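Local coordinates for protein exoglucanase A (Cellulomonas fimi, PDB 7CBD) that hydrolyses, through this family 6 catalytic domain, beta-1,4-glucosidic linkages of cellulose with inversion of anomeric configuration, releasing cellobiose from non-reducing chain ends, at residues T155-E160 against S196-W201; N253-S258 against Y262-D267; S309-T314 against V320-V325. One frame throughout, in Å; residues are numbered along the deposited sequence.

Contact 1 (T155-E160 against S196-W201)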
loop_
_atom_site.group_PDB
_atom_site.type_symbol
_atom_site.label_atom_id
_atom_site.label_comp_id
_atom_site.label_asym_id
_atom_site.label_seq_id
_atom_site.Cartn_x
_atom_site.Cartn_y
_atom_site.Cartn_z
ATOM N N THR A 155 -2.485 -17.863 6.141
ATOM C CA THR A 155 -2.950 -18.875 5.204
ATOM C C THR A 155 -1.949 -19.189 4.101
ATOM O O THR A 155 -2.196 -20.106 3.311
ATOM C CB THR A 155 -4.250 -18.412 4.544
ATOM O OG1 THR A 155 -4.061 -17.077 4.058
ATOM C CG2 THR A 155 -5.397 -18.431 5.543
ATOM N N THR A 156 -0.851 -18.453 4.008
ATOM C CA THR A 156 0.173 -18.701 3.010
ATOM C C THR A 156 1.547 -18.968 3.599
ATOM O O THR A 156 2.342 -19.679 2.981
ATOM C CB THR A 156 0.301 -17.496 2.070
ATOM O OG1 THR A 156 0.626 -16.327 2.835
ATOM C CG2 THR A 156 -0.993 -17.271 1.289
ATOM N N ASN A 157 1.854 -18.404 4.763
ATOM C CA ASN A 157 3.200 -18.416 5.317
ATOM C C ASN A 157 3.245 -19.041 6.702
ATOM O O ASN A 157 4.187 -18.794 7.455
ATOM C CB ASN A 157 3.760 -16.997 5.343
ATOM C CG ASN A 157 3.922 -16.433 3.960
ATOM O OD1 ASN A 157 4.234 -17.171 3.016
ATOM N ND2 ASN A 157 3.696 -15.130 3.813
ATOM N N ILE A 158 2.247 -19.864 7.038
ATOM C CA ILE A 158 2.146 -20.437 8.375
ATOM C C ILE A 158 3.199 -21.506 8.621
ATOM O O ILE A 158 3.342 -21.968 9.756
ATOM C CB ILE A 158 0.689 -20.874 8.668
ATOM C CG1 ILE A 158 0.386 -20.891 10.171
ATOM C CG2 ILE A 158 0.402 -22.240 8.058
ATOM C CD1 ILE A 158 0.425 -19.527 10.810
ATOM N N SER A 159 3.957 -21.899 7.587
ATOM C CA SER A 159 5.088 -22.801 7.779
ATOM C C SER A 159 6.249 -22.119 8.484
ATOM O O SER A 159 7.159 -22.809 8.958
ATOM C CB SER A 159 5.565 -23.384 6.443
ATOM O OG SER A 159 6.007 -22.366 5.556
ATOM N N GLU A 160 6.250 -20.791 8.555
ATOM C CA GLU A 160 7.293 -20.078 9.281
ATOM C C GLU A 160 6.913 -19.998 10.754
ATOM O O GLU A 160 5.813 -19.530 11.075
ATOM C CB GLU A 160 7.481 -18.681 8.704
ATOM C CG GLU A 160 8.209 -17.690 9.616
ATOM C CD GLU A 160 9.570 -18.179 10.099
ATOM O OE1 GLU A 160 10.295 -18.847 9.330
ATOM O OE2 GLU A 160 9.917 -17.886 11.261
ATOM N N SER A 196 -2.201 -9.234 -5.824
ATOM C CA SER A 196 -2.412 -10.433 -6.630
ATOM C C SER A 196 -1.182 -11.328 -6.687
ATOM O O SER A 196 -1.321 -12.543 -6.849
ATOM C CB SER A 196 -2.863 -10.076 -8.047
ATOM O OG SER A 196 -1.956 -9.196 -8.691
ATOM N N GLY A 197 0.019 -10.759 -6.585
ATOM C CA GLY A 197 1.222 -11.573 -6.611
ATOM C C GLY A 197 1.453 -12.383 -5.355
ATOM O O GLY A 197 2.403 -13.172 -5.295
ATOM N N TRP A 198 0.607 -12.206 -4.343
ATOM C CA TRP A 198 0.643 -12.980 -3.111
ATOM C C TRP A 198 -0.567 -13.891 -2.986
ATOM O O TRP A 198 -0.420 -15.078 -2.673
ATOM C CB TRP A 198 0.699 -11.996 -1.928
ATOM C CG TRP A 198 0.834 -12.594 -0.548
ATOM C CD1 TRP A 198 1.080 -13.901 -0.212
ATOM C CD2 TRP A 198 0.727 -11.878 0.682
ATOM N NE1 TRP A 198 1.140 -14.032 1.157
ATOM C CE2 TRP A 198 0.924 -12.804 1.726
ATOM C CE3 TRP A 198 0.485 -10.538 1.001
ATOM C CZ2 TRP A 198 0.885 -12.430 3.065
ATOM C CZ3 TRP A 198 0.444 -10.171 2.324
ATOM C CH2 TRP A 198 0.639 -11.113 3.342
ATOM N N LEU A 199 -1.762 -13.374 -3.280
ATOM C CA LEU A 199 -3.000 -14.075 -2.958
ATOM C C LEU A 199 -3.881 -14.369 -4.168
ATOM O O LEU A 199 -5.014 -14.821 -3.988
ATOM C CB LEU A 199 -3.794 -13.300 -1.897
ATOM C CG LEU A 199 -3.005 -12.952 -0.632
ATOM C CD1 LEU A 199 -3.803 -12.020 0.257
ATOM C CD2 LEU A 199 -2.599 -14.232 0.113
ATOM N N GLY A 200 -3.401 -14.141 -5.392
ATOM C CA GLY A 200 -4.269 -14.294 -6.550
ATOM C C GLY A 200 -4.668 -15.730 -6.852
ATOM O O GLY A 200 -5.743 -15.968 -7.419
ATOM N N TRP A 201 -3.810 -16.695 -6.512
ATOM C CA TRP A 201 -4.141 -18.107 -6.686
ATOM C C TRP A 201 -5.403 -18.453 -5.907
ATOM O O TRP A 201 -5.574 -18.024 -4.766
ATOM C CB TRP A 201 -2.991 -18.978 -6.167
ATOM C CG TRP A 201 -1.699 -18.762 -6.904
ATOM C CD1 TRP A 201 -1.247 -19.460 -7.990
ATOM C CD2 TRP A 201 -0.693 -17.778 -6.613
ATOM N NE1 TRP A 201 -0.032 -18.964 -8.397
ATOM C CE2 TRP A 201 0.335 -17.940 -7.563
ATOM C CE3 TRP A 201 -0.560 -16.783 -5.638
ATOM C CZ2 TRP A 201 1.480 -17.140 -7.569
ATOM C CZ3 TRP A 201 0.575 -15.977 -5.654
ATOM C CH2 TRP A 201 1.578 -16.163 -6.613
#

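Contact 2 (N253-S258 against Y262-D267)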
loop_
_atom_site.group_PDB
_atom_site.type_symbol
_atom_site.label_atom_id
_atom_site.label_comp_id
_atom_site.label_asym_id
_atom_site.label_seq_id
_atom_site.Cartn_x
_atom_site.Cartn_y
_atom_site.Cartn_z
ATOM N N ASN A 253 -1.293 -24.484 -27.142
ATOM C CA ASN A 253 -1.722 -25.378 -26.060
ATOM C C ASN A 253 -0.885 -25.210 -24.789
ATOM O O ASN A 253 -0.735 -26.150 -24.006
ATOM C CB ASN A 253 -1.778 -26.845 -26.517
ATOM C CG ASN A 253 -2.640 -27.719 -25.616
ATOM O OD1 ASN A 253 -3.671 -27.282 -25.108
ATOM N ND2 ASN A 253 -2.213 -28.963 -25.418
ATOM N N THR A 254 -0.330 -24.018 -24.561
ATOM C CA THR A 254 0.385 -23.717 -23.319
ATOM C C THR A 254 -0.184 -22.437 -22.727
ATOM O O THR A 254 -0.133 -21.376 -23.383
ATOM C CB THR A 254 1.891 -23.579 -23.554
ATOM O OG1 THR A 254 2.370 -24.751 -24.216
ATOM C CG2 THR A 254 2.626 -23.433 -22.226
ATOM N N PRO A 255 -0.745 -22.476 -21.520
ATOM C CA PRO A 255 -1.307 -21.253 -20.925
ATOM C C PRO A 255 -0.204 -20.262 -20.581
ATOM O O PRO A 255 0.809 -20.626 -19.984
ATOM C CB PRO A 255 -2.014 -21.767 -19.660
ATOM C CG PRO A 255 -2.187 -23.260 -19.884
ATOM C CD PRO A 255 -0.992 -23.667 -20.689
ATOM N N ILE A 256 -0.409 -18.995 -20.950
ATOM C CA ILE A 256 0.581 -17.990 -20.575
ATOM C C ILE A 256 0.688 -17.841 -19.066
ATOM O O ILE A 256 1.738 -17.427 -18.563
ATOM C CB ILE A 256 0.371 -16.626 -21.278
ATOM C CG1 ILE A 256 -0.904 -15.929 -20.779
ATOM C CG2 ILE A 256 0.388 -16.806 -22.793
ATOM C CD1 ILE A 256 -0.973 -14.441 -21.134
ATOM N N ARG A 257 -0.368 -18.180 -18.318
ATOM C CA ARG A 257 -0.275 -18.108 -16.860
ATOM C C ARG A 257 0.729 -19.108 -16.293
ATOM O O ARG A 257 1.196 -18.921 -15.166
ATOM C CB ARG A 257 -1.650 -18.297 -16.208
ATOM C CG ARG A 257 -2.228 -19.686 -16.402
ATOM C CD ARG A 257 -3.585 -19.842 -15.705
ATOM N NE ARG A 257 -4.198 -21.146 -15.957
ATOM C CZ ARG A 257 -4.390 -22.083 -15.030
ATOM N NH1 ARG A 257 -4.021 -21.870 -13.776
ATOM N NH2 ARG A 257 -4.957 -23.241 -15.358
ATOM N N SER A 258 1.089 -20.145 -17.052
ATOM C CA SER A 258 2.094 -21.098 -16.597
ATOM C C SER A 258 3.515 -20.576 -16.748
ATOM O O SER A 258 4.460 -21.289 -16.395
ATOM C CB SER A 258 1.952 -22.426 -17.334
ATOM O OG SER A 258 2.394 -22.318 -18.672
ATOM N N TYR A 262 4.215 -15.879 -13.706
ATOM C CA TYR A 262 2.887 -15.933 -13.106
ATOM C C TYR A 262 2.607 -17.195 -12.297
ATOM O O TYR A 262 1.704 -17.171 -11.457
ATOM C CB TYR A 262 1.782 -15.683 -14.145
ATOM C CG TYR A 262 1.740 -14.249 -14.613
ATOM C CD1 TYR A 262 1.556 -13.207 -13.715
ATOM C CD2 TYR A 262 1.909 -13.936 -15.952
ATOM C CE1 TYR A 262 1.532 -11.894 -14.144
ATOM C CE2 TYR A 262 1.885 -12.629 -16.397
ATOM C CZ TYR A 262 1.696 -11.611 -15.494
ATOM O OH TYR A 262 1.682 -10.312 -15.949
ATOM N N GLU A 263 3.337 -18.289 -12.516
ATOM C CA GLU A 263 3.224 -19.473 -11.648
ATOM C C GLU A 263 1.778 -19.969 -11.547
ATOM O O GLU A 263 1.309 -20.356 -10.475
ATOM C CB GLU A 263 3.801 -19.209 -10.250
ATOM C CG GLU A 263 5.277 -18.832 -10.229
ATOM C CD GLU A 263 5.797 -18.466 -8.840
ATOM O OE1 GLU A 263 4.991 -18.114 -7.950
ATOM O OE2 GLU A 263 7.033 -18.511 -8.646
ATOM N N TRP A 264 1.059 -19.937 -12.668
ATOM C CA TRP A 264 -0.321 -20.424 -12.830
ATOM C C TRP A 264 -1.398 -19.491 -12.257
ATOM O O TRP A 264 -2.584 -19.834 -12.310
ATOM C CB TRP A 264 -0.538 -21.866 -12.336
ATOM C CG TRP A 264 0.350 -22.885 -13.017
ATOM C CD1 TRP A 264 1.591 -23.295 -12.613
ATOM C CD2 TRP A 264 0.058 -23.622 -14.213
ATOM N NE1 TRP A 264 2.088 -24.239 -13.484
ATOM C CE2 TRP A 264 1.165 -24.458 -14.472
ATOM C CE3 TRP A 264 -1.031 -23.656 -15.087
ATOM C CZ2 TRP A 264 1.211 -25.317 -15.569
ATOM C CZ3 TRP A 264 -0.982 -24.511 -16.177
ATOM C CH2 TRP A 264 0.133 -25.328 -16.408
ATOM N N ASN A 265 -1.025 -18.336 -11.716
ATOM C CA ASN A 265 -1.979 -17.367 -11.188
ATOM C C ASN A 265 -2.801 -16.766 -12.330
ATOM O O ASN A 265 -2.251 -16.383 -13.361
ATOM C CB ASN A 265 -1.148 -16.264 -10.530
ATOM C CG ASN A 265 -1.922 -15.395 -9.566
ATOM O OD1 ASN A 265 -3.145 -15.262 -9.632
ATOM N ND2 ASN A 265 -1.183 -14.772 -8.652
ATOM N N PHE A 266 -4.127 -16.665 -12.142
ATOM C CA PHE A 266 -4.990 -15.990 -13.117
ATOM C C PHE A 266 -5.062 -14.480 -12.921
ATOM O O PHE A 266 -5.610 -13.786 -13.788
ATOM C CB PHE A 266 -6.429 -16.513 -13.047
ATOM C CG PHE A 266 -6.647 -17.821 -13.747
ATOM C CD1 PHE A 266 -6.826 -17.874 -15.121
ATOM C CD2 PHE A 266 -6.714 -18.997 -13.020
ATOM C CE1 PHE A 266 -7.045 -19.085 -15.759
ATOM C CE2 PHE A 266 -6.935 -20.207 -13.651
ATOM C CZ PHE A 266 -7.106 -20.246 -15.026
ATOM N N ASP A 267 -4.564 -13.953 -11.804
ATOM C CA ASP A 267 -4.689 -12.528 -11.493
ATOM C C ASP A 267 -3.350 -11.867 -11.799
ATOM O O ASP A 267 -2.410 -11.946 -11.003
ATOM C CB ASP A 267 -5.078 -12.297 -10.033
ATOM C CG ASP A 267 -6.493 -12.752 -9.705
ATOM O OD1 ASP A 267 -7.236 -13.183 -10.610
ATOM O OD2 ASP A 267 -6.866 -12.678 -8.518
#

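Contact 3 (S309-T314 against V320-V325)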
loop_
_atom_site.group_PDB
_atom_site.type_symbol
_atom_site.label_atom_id
_atom_site.label_comp_id
_atom_site.label_asym_id
_atom_site.label_seq_id
_atom_site.Cartn_x
_atom_site.Cartn_y
_atom_site.Cartn_z
ATOM N N SER A 309 3.432 -2.273 -27.313
ATOM C CA SER A 309 2.624 -3.100 -28.194
ATOM C C SER A 309 3.047 -4.546 -28.002
ATOM O O SER A 309 4.112 -4.831 -27.448
ATOM C CB SER A 309 2.767 -2.676 -29.659
ATOM O OG SER A 309 4.103 -2.834 -30.095
ATOM N N ILE A 310 2.189 -5.461 -28.449
ATOM C CA ILE A 310 2.446 -6.880 -28.236
ATOM C C ILE A 310 3.621 -7.322 -29.096
ATOM O O ILE A 310 3.637 -7.118 -30.318
ATOM C CB ILE A 310 1.185 -7.711 -28.521
ATOM C CG1 ILE A 310 0.164 -7.541 -27.395
ATOM C CG2 ILE A 310 1.539 -9.186 -28.681
ATOM C CD1 ILE A 310 -1.154 -8.246 -27.655
ATOM N N THR A 311 4.625 -7.909 -28.452
ATOM C CA THR A 311 5.720 -8.568 -29.147
ATOM C C THR A 311 5.319 -10.023 -29.349
ATOM O O THR A 311 5.013 -10.726 -28.379
ATOM C CB THR A 311 6.999 -8.484 -28.315
ATOM O OG1 THR A 311 7.425 -7.117 -28.225
ATOM C CG2 THR A 311 8.103 -9.315 -28.945
ATOM N N ALA A 312 5.302 -10.464 -30.600
ATOM C CA ALA A 312 4.858 -11.815 -30.905
ATOM C C ALA A 312 5.903 -12.829 -30.465
ATOM O O ALA A 312 7.110 -12.596 -30.590
ATOM C CB ALA A 312 4.610 -11.956 -32.407
ATOM N N SER A 313 5.433 -13.961 -29.942
ATOM C CA SER A 313 6.318 -15.064 -29.598
ATOM C C SER A 313 5.515 -16.354 -29.519
ATOM O O SER A 313 4.340 -16.348 -29.141
ATOM C CB SER A 313 7.041 -14.830 -28.270
ATOM O OG SER A 313 7.849 -15.947 -27.950
ATOM N N THR A 314 6.171 -17.458 -29.882
ATOM C CA THR A 314 5.632 -18.806 -29.743
ATOM C C THR A 314 5.897 -19.407 -28.368
ATOM O O THR A 314 5.318 -20.449 -28.041
ATOM C CB THR A 314 6.214 -19.727 -30.829
ATOM O OG1 THR A 314 7.645 -19.755 -30.732
ATOM C CG2 THR A 314 5.825 -19.238 -32.214
ATOM N N VAL A 320 5.415 -13.563 -22.208
ATOM C CA VAL A 320 5.094 -12.856 -20.973
ATOM C C VAL A 320 6.177 -11.839 -20.643
ATOM O O VAL A 320 5.879 -10.695 -20.289
ATOM C CB VAL A 320 4.845 -13.854 -19.829
ATOM C CG1 VAL A 320 4.907 -13.154 -18.475
ATOM C CG2 VAL A 320 3.503 -14.544 -20.031
ATOM N N ASP A 321 7.448 -12.227 -20.784
ATOM C CA ASP A 321 8.530 -11.342 -20.369
ATOM C C ASP A 321 8.653 -10.119 -21.273
ATOM O O ASP A 321 9.079 -9.053 -20.813
ATOM C CB ASP A 321 9.844 -12.120 -20.283
ATOM C CG ASP A 321 9.864 -13.108 -19.122
ATOM O OD1 ASP A 321 8.981 -13.014 -18.234
ATOM O OD2 ASP A 321 10.761 -13.982 -19.103
ATOM N N ALA A 322 8.283 -10.243 -22.548
ATOM C CA ALA A 322 8.333 -9.086 -23.434
ATOM C C ALA A 322 7.127 -8.174 -23.260
ATOM O O ALA A 322 7.214 -6.977 -23.553
ATOM C CB ALA A 322 8.422 -9.537 -24.893
ATOM N N ASN A 323 6.002 -8.708 -22.783
ATOM C CA ASN A 323 4.740 -7.986 -22.817
ATOM C C ASN A 323 4.231 -7.528 -21.457
ATOM O O ASN A 323 3.298 -6.716 -21.416
ATOM C CB ASN A 323 3.669 -8.817 -23.535
ATOM C CG ASN A 323 3.961 -8.969 -25.012
ATOM O OD1 ASN A 323 4.263 -7.988 -25.691
ATOM N ND2 ASN A 323 3.885 -10.193 -25.515
ATOM N N ARG A 324 4.807 -8.003 -20.354
ATOM C CA ARG A 324 4.385 -7.551 -19.038
ATOM C C ARG A 324 4.948 -6.169 -18.737
ATOM O O ARG A 324 6.101 -5.872 -19.060
ATOM C CB ARG A 324 4.837 -8.540 -17.962
ATOM C CG ARG A 324 6.347 -8.792 -17.832
ATOM C CD ARG A 324 6.545 -9.865 -16.780
ATOM N NE ARG A 324 7.814 -10.591 -16.776
ATOM C CZ ARG A 324 8.852 -10.301 -15.997
ATOM N NH1 ARG A 324 8.833 -9.229 -15.218
ATOM N NH2 ARG A 324 9.925 -11.076 -16.020
ATOM N N VAL A 325 4.123 -5.323 -18.115
ATOM C CA VAL A 325 4.626 -4.028 -17.678
ATOM C C VAL A 325 5.343 -4.146 -16.341
ATOM O O VAL A 325 6.283 -3.391 -16.078
ATOM C CB VAL A 325 3.557 -2.915 -17.689
ATOM C CG1 VAL A 325 2.915 -2.805 -19.069
ATOM C CG2 VAL A 325 2.506 -3.145 -16.613
HETATM O O HOH W 1 6.310 -5.789 -26.216
#

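Contact 1 (T155-E160 against S196-W201)
W198 and T156 are brought together by their first torsions: the indole CG stands anti to the backbone N (chi1 -176°), which swings the ring from helix 196-199 until NE1 lies beside T156, while T156 holds OG1 between its own backbone N and carbonyl carbon, facing the pyrrole N-H. The two side chains cross at about a right angle, and W198 NE1 donates to T156 OG1 at 2.9 Å. The bond is bent, 148° at the hydrogen, and the hydroxyl lies 19° out of the indole plane at the ring edge. T156 OG1 is also hydrogen-bonded to the carbonyl of P152, so the hydroxyl is held both by the indole and by a backbone oxygen just before helix 153-156. Both segments follow neighbouring parallel strands of the family 6 alpha/beta barrel, 141-146 and 187-192, and the W198 side chain comes within about 4 Å of that of D149, the predicted proton donor. The methyl branch of T156 serves a different neighbour: its CG2 lies 3.6 Å from CD2 of L199, and that same leucine methyl sits 3.7 Å above one face of the W198 ring, toward its rim. A lysine in place of W198 would probably leave T156 OG1 without its indole donor and open a gap beside L199 CD2 and D149. N157 completes the contact, its amide turned nearly parallel to the indole, with ND2 approaching obliquely to 3.8 Å from W198 NE1. That amide is hydrogen-bonded through ND2 to OD1 of N153.

Contact 2 (N253-S258 against Y262-D267)
R257 leaves its backbone with CG between N and the carbonyl carbon (chi1 67°), then runs extended to NE between W264 and F266. CB starts 3.5 Å from the carbonyl O of N265, a buried oxygen with no polar partner in the model. CG passes the backbone of W264, and CD settles over the F266 ring, 3.6 Å from its centroid in a CH-pi contact. Farther out the guanidinium is nearly parallel to that ring, 17° between planes, with F266 CZ 3.2 Å from NE. Its opposite face receives the edge of the W264 indole, whose CE3 stands 3.7 Å from R257 CZ. At the tip, NH1 donates to W264 O at 2.9 Å, on a lone pair and in the guanidinium plane; this bond and the two aromatic neighbours restrain rotation of the planar group. The backbone answers in the other direction, W264 N donating to R257 O at 2.7 Å. The indole is held on one face by S258, whose CB makes a CH-pi contact 3.4 Å from the centroid of the six-membered ring, while S258 OG is turned back to P255 O. An arginine from a 3-10 turn is thus sandwiched by a type I' beta turn, Y262 to N265, and the residue after it, within the loop that joins the small hairpin 250-255 to helix 270-283.

Contact 3 (S309-T314 against V320-V325)
N323 uses both ends of its side-chain amide on one residue, T311: OD1 accepts from T311 N at 2.8 Å, and ND2 donates to T311 O at 3.1 Å. Bonding the N-H and C=O of one residue, the amide resembles the partner in a hydrogen-bonded antiparallel pair, here supplied by an asparagine at the end of helix 316-323 that meets the extended loop leading into that helix. Both bonds are nearly straight, 168° and 165° at the hydrogen. T311 N lies in the carbonyl plane of the amide, on a lone pair of OD1, while ND2 reaches T311 O with a slight tilt from the peptide plane. With N323 CG placed beside its own backbone N (chi1 -68°), the amide spans from helix to loop, and its bonds to two successive peptide units hold it against flipping. ND2 has a further, weak bond to the carbonyl of Y319, one turn back in the helix.

A water sits next to this pair. It donates to S309 O at 2.7 Å and to N323 OD1 at 3.0 Å, and lies 2.7 Å from T311 OG1 in a hydrogen bond of undecided direction; as more acceptors are in reach than it has protons, these links probably share or alternate. Around the polar core the packing is light and near the surface. T311 directs its CB at the helix, where A322 CB rests 3.9 Å from T311 CB and close to its CG2 methyl. I310 crosses N323 at about a right angle, its methyl CG2 lying 4.1 Å from N323 ND2.

In the fold
The three contacts follow one another along the chain and in space, with contact 2 in the middle. It touches contact 1 through two probable hydrogen bonds: W201 NE1 to E263 O at 2.8 Å and N265 ND2 to S196 O at 2.9 Å. On its other flank it packs against contact 3, where V320 of helix 316-323 places CG1 3.7 Å from Y262 CE2. Centres of contacts 1 and 2 are 17 Å apart, those of 2 and 3 are 14 Å apart. Contacts 1 and 3 do not meet, their nearest atoms being about 11 Å apart. Contact 1 alone borders the predicted catalytic residue D149; the other two lie away from the annotated sites.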